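Local coordinates for protein PfkB family carbohydrate kinase (Listeria grayi DSM 20601, PDB 4GM6) that probably acts as a carbohydrate kinase of the PfkB family, transferring a phosphate group to a sugar or sugar-acid substrate, at residues 31-36 with 73-78; 187-192 with 213-218; 77-82 with 100-105. All coordinates share one frame; numbering follows the deposited sequence.

Contact 1 (31-36 with 73-78); sequences GELLMR and TRIATV
Gly-31 and Thr-77 meet through one carbonyl and one hydroxyl. OG1 of Thr-77 gives its hydrogen to Gly-31 O; the modelled OG1 to O separation of 2.4 Å is so short that its exact value is doubtful. A chi1 of -155° sets OG1 anti to the backbone N of Thr-77 and beside its carbonyl carbon, on the side where Gly-31 lies. Thr-77 OG1 also accepts from a water, 3.0 Å away. That water also donates to Val-78 O at 3.0 Å and accepts from Leu-33 N at 2.7 Å, so one molecule joins an amide of 31-36 to a hydroxyl and a carbonyl of 73-78. Gly-31 N reaches Ala-76 O at 3.4 Å, nearly straight but weak. Here the chain leaves strand 27-30, which lies beside strand 73-79 in the large parallel part of the Rossmann-like sheet, and heads for strand 34-38 of the separate four-stranded sheet, which probably corresponds to the lid of PfkB-family kinases. The water bridges the two segments just past this exit from the strand. Apolar groups border the polar cluster: the Leu-33 side chain crosses that of Thr-77 at about a right angle, its CD1 3.8 Å from Thr-77 CG2 and 4.1 Å from CD1 of Ile-75, which also lies against Gly-31 O. Glu-32 points away from strand 73-79, and its carboxylate is held by a salt bridge to Arg-129 and a hydrogen bond to Ser-132. Farther along, in strand 34-38, Arg-36 forms salt bridges with Asp-287 and Asp-329, while Met-35 packs on Tyr-113 of the second subunit.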
# COMPACT_ATOMS: atom_id res chain seq x y z
N GLY C 31 2.92 24.86 23.60
CA GLY C 31 2.10 23.67 23.52
C GLY C 31 2.86 22.41 23.20
O GLY C 31 4.01 22.46 22.79
N GLU C 32 2.17 21.29 23.38
CA GLU C 32 2.77 19.98 23.21
C GLU C 32 2.52 19.45 21.81
O GLU C 32 1.42 19.61 21.27
CB GLU C 32 2.16 19.02 24.23
CG GLU C 32 2.61 17.59 24.04
CD GLU C 32 2.15 16.67 25.14
OE1 GLU C 32 1.18 17.02 25.85
OE2 GLU C 32 2.75 15.59 25.29
N LEU C 33 3.53 18.80 21.23
CA LEU C 33 3.39 18.08 19.97
C LEU C 33 3.06 16.62 20.24
O LEU C 33 3.65 15.99 21.11
CB LEU C 33 4.67 18.16 19.14
CG LEU C 33 4.86 19.46 18.36
CD1 LEU C 33 5.49 20.48 19.29
CD2 LEU C 33 5.72 19.26 17.12
N LEU C 34 2.12 16.08 19.46
CA LEU C 34 1.70 14.69 19.62
C LEU C 34 1.97 13.95 18.32
O LEU C 34 1.91 14.53 17.24
CB LEU C 34 0.20 14.62 19.92
CG LEU C 34 -0.24 15.33 21.19
CD1 LEU C 34 -1.76 15.28 21.35
CD2 LEU C 34 0.46 14.65 22.35
N MET C 35 2.23 12.66 18.41
CA MET C 35 2.20 11.89 17.19
C MET C 35 0.81 11.27 17.07
O MET C 35 0.35 10.56 17.97
CB MET C 35 3.27 10.82 17.15
CG MET C 35 3.13 9.93 15.91
SD MET C 35 4.49 8.77 15.68
CE MET C 35 4.47 7.88 17.23
N ARG C 36 0.12 11.56 15.97
CA ARG C 36 -1.17 10.93 15.75
C ARG C 36 -0.98 9.65 14.93
O ARG C 36 -0.21 9.64 13.98
CB ARG C 36 -2.16 11.85 15.05
CG ARG C 36 -3.33 11.02 14.56
CD ARG C 36 -4.54 11.79 14.05
NE ARG C 36 -4.27 13.01 13.28
CZ ARG C 36 -4.73 13.26 12.06
NH1 ARG C 36 -4.46 14.42 11.48
NH2 ARG C 36 -5.43 12.37 11.39
N THR C 73 7.50 32.06 12.98
CA THR C 73 6.94 31.58 14.23
C THR C 73 7.97 30.79 15.03
O THR C 73 8.97 30.31 14.48
CB THR C 73 5.69 30.70 13.99
OG1 THR C 73 6.03 29.62 13.11
CG2 THR C 73 4.55 31.52 13.40
N ARG C 74 7.70 30.64 16.32
CA ARG C 74 8.55 29.89 17.23
C ARG C 74 7.65 29.27 18.29
O ARG C 74 6.55 29.76 18.56
CB ARG C 74 9.54 30.83 17.91
CG ARG C 74 8.89 31.74 18.94
CD ARG C 74 9.87 32.75 19.48
NE ARG C 74 10.60 33.44 18.42
CZ ARG C 74 11.19 34.63 18.56
NH1 ARG C 74 11.13 35.27 19.72
NH2 ARG C 74 11.83 35.18 17.54
N ILE C 75 8.12 28.19 18.89
CA ILE C 75 7.29 27.47 19.85
C ILE C 75 8.08 26.99 21.04
O ILE C 75 9.11 26.32 20.90
CB ILE C 75 6.58 26.27 19.20
CG1 ILE C 75 5.52 25.69 20.15
CG2 ILE C 75 7.58 25.18 18.82
CD1 ILE C 75 4.74 24.52 19.57
N ALA C 76 7.59 27.34 22.22
CA ALA C 76 8.12 26.81 23.47
C ALA C 76 7.50 25.42 23.68
O ALA C 76 6.29 25.31 23.90
CB ALA C 76 7.80 27.75 24.62
N THR C 77 8.31 24.37 23.59
CA THR C 77 7.79 23.02 23.78
C THR C 77 8.86 22.05 24.31
O THR C 77 10.03 22.41 24.43
CB THR C 77 7.17 22.48 22.48
OG1 THR C 77 6.19 21.48 22.81
CG2 THR C 77 8.25 21.87 21.58
N VAL C 78 8.44 20.83 24.64
CA VAL C 78 9.36 19.82 25.18
C VAL C 78 9.18 18.49 24.47
O VAL C 78 8.04 18.02 24.31
CB VAL C 78 9.12 19.58 26.68
CG1 VAL C 78 10.09 18.51 27.19
CG2 VAL C 78 9.26 20.88 27.47
O HOH W 1 6.06 18.58 22.18

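Contact 2 (187-192 with 213-218); sequences FDMNYR and DYCSAG
Two neighbouring strands of a beta-alpha-beta unit, 184-188 and 214-216, pair in parallel here, Phe-187 beside Cys-215 and Asp-188 beside Ser-216. Phe-187 uses both its backbone groups: its N donates to Tyr-214 O at 2.9 Å, and its O accepts from Ser-216 N at 2.8 Å, with the CA of Cys-215 adding a C-H contact to that oxygen. A third bond, Met-189 N to Ser-216 O, is longer (3.2 Å) and lies in the carbonyl plane, where the first segment is already turning out of strand geometry. Helix 198-208 makes the crossover between the strands, and its Tyr-205 packs on Phe-187 and bonds Met-189 O through its hydroxyl. The Met-189 side chain, with CG beside the backbone N (chi1 -57°) and bent again at chi2 and chi3, curls back over strand 214-216. Its CG lies 3.7 Å from Ala-217 CB, and its SD 4.1 Å from Cys-215 SG. On the sheet face of Asp-188 and Ser-216, Asp-188 OD2 receives ND2 of Asn-190 at 2.6 Å, from above the carboxylate plane; OD1 of Asn-190 in turn takes two weak bonds from NE and NH2 of Arg-192. Ser-216 OG turns instead to Tyr-250 O of strand 248-256, the next strand of the sheet.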
# COMPACT_ATOMS: atom_id res chain seq x y z
N PHE C 187 -5.88 33.45 22.87
CA PHE C 187 -6.22 32.28 23.66
C PHE C 187 -7.31 31.46 22.98
O PHE C 187 -8.31 31.99 22.50
CB PHE C 187 -6.66 32.69 25.08
CG PHE C 187 -6.82 31.53 26.03
CD1 PHE C 187 -5.70 30.76 26.37
CD2 PHE C 187 -8.08 31.19 26.54
CE1 PHE C 187 -5.84 29.69 27.24
CE2 PHE C 187 -8.23 30.13 27.42
CZ PHE C 187 -7.12 29.38 27.77
N ASP C 188 -7.08 30.15 22.93
CA ASP C 188 -8.02 29.22 22.35
C ASP C 188 -8.58 28.37 23.49
O ASP C 188 -7.86 27.52 24.04
CB ASP C 188 -7.24 28.36 21.34
CG ASP C 188 -8.08 27.27 20.71
OD1 ASP C 188 -9.31 27.27 20.93
OD2 ASP C 188 -7.49 26.42 20.00
N MET C 189 -9.85 28.58 23.86
CA MET C 189 -10.46 27.83 24.97
C MET C 189 -10.16 26.33 24.86
O MET C 189 -9.64 25.72 25.79
CB MET C 189 -11.98 28.02 24.98
CG MET C 189 -12.44 29.46 25.07
SD MET C 189 -12.34 30.11 26.75
CE MET C 189 -13.76 29.35 27.53
N ASN C 190 -10.54 25.75 23.73
CA ASN C 190 -10.18 24.37 23.41
C ASN C 190 -10.32 23.47 24.63
O ASN C 190 -9.37 22.82 25.07
CB ASN C 190 -8.74 24.31 22.87
CG ASN C 190 -8.63 23.47 21.62
OD1 ASN C 190 -9.26 22.41 21.51
ND2 ASN C 190 -7.85 23.95 20.65
N TYR C 191 -11.53 23.45 25.19
CA TYR C 191 -11.81 22.61 26.35
C TYR C 191 -11.87 21.16 25.92
O TYR C 191 -12.45 20.84 24.89
CB TYR C 191 -13.12 23.02 27.01
CG TYR C 191 -13.57 22.02 28.05
CD1 TYR C 191 -12.93 21.94 29.28
CD2 TYR C 191 -14.62 21.14 27.79
CE1 TYR C 191 -13.32 21.02 30.23
CE2 TYR C 191 -15.02 20.21 28.74
CZ TYR C 191 -14.36 20.16 29.96
OH TYR C 191 -14.75 19.25 30.92
N ARG C 192 -11.26 20.28 26.70
CA ARG C 192 -11.26 18.86 26.35
C ARG C 192 -11.80 18.03 27.52
O ARG C 192 -11.22 18.02 28.60
CB ARG C 192 -9.85 18.39 25.96
CG ARG C 192 -9.33 19.01 24.67
CD ARG C 192 -10.19 18.61 23.49
NE ARG C 192 -9.81 19.30 22.25
CZ ARG C 192 -8.80 18.93 21.46
NH1 ARG C 192 -8.06 17.87 21.78
NH2 ARG C 192 -8.53 19.62 20.36
N ASP C 213 -6.69 39.01 24.71
CA ASP C 213 -7.07 40.03 23.72
C ASP C 213 -7.97 39.45 22.64
O ASP C 213 -8.98 40.06 22.25
CB ASP C 213 -5.83 40.60 23.05
CG ASP C 213 -4.94 41.32 24.02
OD1 ASP C 213 -5.39 42.33 24.58
OD2 ASP C 213 -3.79 40.86 24.23
N TYR C 214 -7.58 38.28 22.16
CA TYR C 214 -8.30 37.58 21.11
C TYR C 214 -8.66 36.20 21.63
O TYR C 214 -7.77 35.39 21.90
CB TYR C 214 -7.42 37.43 19.87
CG TYR C 214 -6.66 38.67 19.47
CD1 TYR C 214 -7.28 39.92 19.41
CD2 TYR C 214 -5.31 38.59 19.12
CE1 TYR C 214 -6.58 41.05 19.03
CE2 TYR C 214 -4.60 39.71 18.73
CZ TYR C 214 -5.24 40.94 18.69
OH TYR C 214 -4.52 42.04 18.30
N CYS C 215 -9.96 35.94 21.76
CA CYS C 215 -10.42 34.67 22.32
C CYS C 215 -11.17 33.80 21.32
O CYS C 215 -12.15 34.24 20.73
CB CYS C 215 -11.32 34.93 23.54
SG CYS C 215 -11.78 33.43 24.47
N SER C 216 -10.72 32.56 21.14
CA SER C 216 -11.51 31.60 20.40
C SER C 216 -12.51 30.92 21.33
O SER C 216 -12.15 30.04 22.11
CB SER C 216 -10.64 30.57 19.70
OG SER C 216 -11.47 29.73 18.93
N ALA C 217 -13.77 31.35 21.25
CA ALA C 217 -14.80 30.81 22.13
C ALA C 217 -16.13 30.72 21.41
O ALA C 217 -16.52 31.64 20.69
CB ALA C 217 -14.92 31.64 23.41
N GLY C 218 -16.81 29.58 21.59
CA GLY C 218 -18.14 29.37 21.02
C GLY C 218 -19.21 29.51 22.08
O GLY C 218 -18.93 29.83 23.24

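Contact 3 (77-82 with 100-105); sequences TVVPAN and AFVVEA
A chi1 of -55° places CG2 of Val-79 between its own backbone N and carbonyl carbon, while at Val-102 a chi1 of 172° turns CG1 anti to N; the two methyls meet at 3.9 Å. CG2 of Thr-77 joins them from the same face, 3.8 Å from CG2 of Val-102, the two side chains lying side by side and pointing the same way. Val-89 of helix 83-94 packs on both Val-79 and Val-102. The other face carries Val-78 and Val-103, with Trp-142 against both and helix 133-136 against Val-78. Between the faces, the parallel strands share three backbone bonds: Val-103 N to Thr-77 O (2.8 Å), Val-79 N to Val-103 O (2.9 Å) and Ala-105 N to Val-79 O (2.9 Å). The last donor sits above the carbonyl plane, 36° out of it, next to the last bridged pair, Val-79 with Glu-104. Beyond it, an inverse gamma turn centred on Ala-81 brings CB of Ala-81 within 3.7 Å of Glu-104 OE1, and a water donates to both Pro-80 O and Glu-104 OE2. Asn-82 then N-caps helix 83-94, its OD1 accepting from Gly-85 N. Strand 73-79, that helix and strand 97-104, outermost within this chain, form a beta-alpha-beta crossover, the repeating element of Rossmann-like sheets.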
# COMPACT_ATOMS: atom_id res chain seq x y z
N THR C 77 8.31 24.37 23.59
CA THR C 77 7.79 23.02 23.78
C THR C 77 8.86 22.05 24.31
O THR C 77 10.03 22.41 24.43
CB THR C 77 7.17 22.48 22.48
OG1 THR C 77 6.19 21.48 22.81
CG2 THR C 77 8.25 21.87 21.58
N VAL C 78 8.44 20.83 24.64
CA VAL C 78 9.36 19.82 25.18
C VAL C 78 9.18 18.49 24.47
O VAL C 78 8.04 18.02 24.31
CB VAL C 78 9.12 19.58 26.68
CG1 VAL C 78 10.09 18.51 27.19
CG2 VAL C 78 9.26 20.88 27.47
N VAL C 79 10.29 17.88 24.07
CA VAL C 79 10.28 16.55 23.46
C VAL C 79 11.40 15.67 24.02
O VAL C 79 12.42 16.17 24.45
CB VAL C 79 10.46 16.63 21.93
CG1 VAL C 79 9.41 17.54 21.32
CG2 VAL C 79 11.87 17.09 21.59
N PRO C 80 11.22 14.34 24.00
CA PRO C 80 12.29 13.47 24.48
C PRO C 80 13.44 13.45 23.48
O PRO C 80 13.22 13.56 22.28
CB PRO C 80 11.62 12.11 24.55
CG PRO C 80 10.62 12.14 23.43
CD PRO C 80 10.08 13.56 23.48
N ALA C 81 14.66 13.31 23.99
CA ALA C 81 15.85 13.21 23.16
C ALA C 81 15.94 11.82 22.56
O ALA C 81 16.90 11.10 22.77
CB ALA C 81 17.10 13.51 23.99
N ASN C 82 14.91 11.43 21.83
CA ASN C 82 14.97 10.17 21.11
C ASN C 82 14.42 10.34 19.70
O ASN C 82 13.87 11.40 19.38
CB ASN C 82 14.27 9.04 21.90
CG ASN C 82 12.75 9.16 21.92
OD1 ASN C 82 12.14 9.76 21.04
ND2 ASN C 82 12.13 8.58 22.94
N ALA C 100 14.46 26.87 18.14
CA ALA C 100 15.41 27.30 19.17
C ALA C 100 14.88 27.13 20.61
O ALA C 100 15.67 27.07 21.55
CB ALA C 100 15.84 28.76 18.94
N PHE C 101 13.57 27.10 20.79
CA PHE C 101 13.01 27.03 22.14
C PHE C 101 12.37 25.67 22.44
O PHE C 101 11.60 25.54 23.40
CB PHE C 101 12.03 28.19 22.40
CG PHE C 101 12.68 29.56 22.28
CD1 PHE C 101 13.18 30.20 23.41
CD2 PHE C 101 12.80 30.18 21.05
CE1 PHE C 101 13.78 31.44 23.30
CE2 PHE C 101 13.40 31.42 20.94
CZ PHE C 101 13.89 32.06 22.07
N VAL C 102 12.68 24.67 21.62
CA VAL C 102 12.28 23.31 21.90
C VAL C 102 13.27 22.78 22.93
O VAL C 102 14.48 22.93 22.77
CB VAL C 102 12.33 22.41 20.63
CG1 VAL C 102 12.10 20.94 20.97
CG2 VAL C 102 11.31 22.87 19.58
N VAL C 103 12.75 22.19 24.00
CA VAL C 103 13.62 21.67 25.06
C VAL C 103 13.55 20.14 25.06
O VAL C 103 12.46 19.56 24.96
CB VAL C 103 13.21 22.20 26.44
CG1 VAL C 103 14.01 21.49 27.53
CG2 VAL C 103 13.42 23.71 26.53
N GLU C 104 14.71 19.49 25.15
CA GLU C 104 14.78 18.02 25.15
C GLU C 104 14.79 17.51 26.59
O GLU C 104 15.66 17.87 27.36
CB GLU C 104 16.04 17.53 24.44
CG GLU C 104 16.21 18.02 23.02
CD GLU C 104 17.05 17.07 22.18
OE1 GLU C 104 18.18 16.75 22.59
OE2 GLU C 104 16.59 16.64 21.10
N ALA C 105 13.84 16.67 26.96
CA ALA C 105 13.83 16.09 28.30
C ALA C 105 12.76 15.01 28.43
O ALA C 105 11.89 14.87 27.56
CB ALA C 105 13.61 17.18 29.34
O HOH W 2 14.67 14.85 20.12

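How the contacts relate
Contacts 1 and 3 share Thr-77 and Val-78, and their centres are about 9 Å apart: strand 73-79 faces the exit from strand 27-30 on one side and strand 97-104 on the other. They also touch, with CB of Phe-101 3.8 Å from Ile-75 O. Contact 2 lies farther across the same sheet, beyond strands 27-30 and 153-157; its centre is about 18 Å from that of contact 1 and about 26 Å from that of contact 3. The chain enters the four-stranded sheet after Gly-31 in contact 1, and again at strand 111-115 soon after contact 3. All three contacts include chain leaving the C-terminal ends of parallel strands, the edge where PfkB kinases generally hold their substrates.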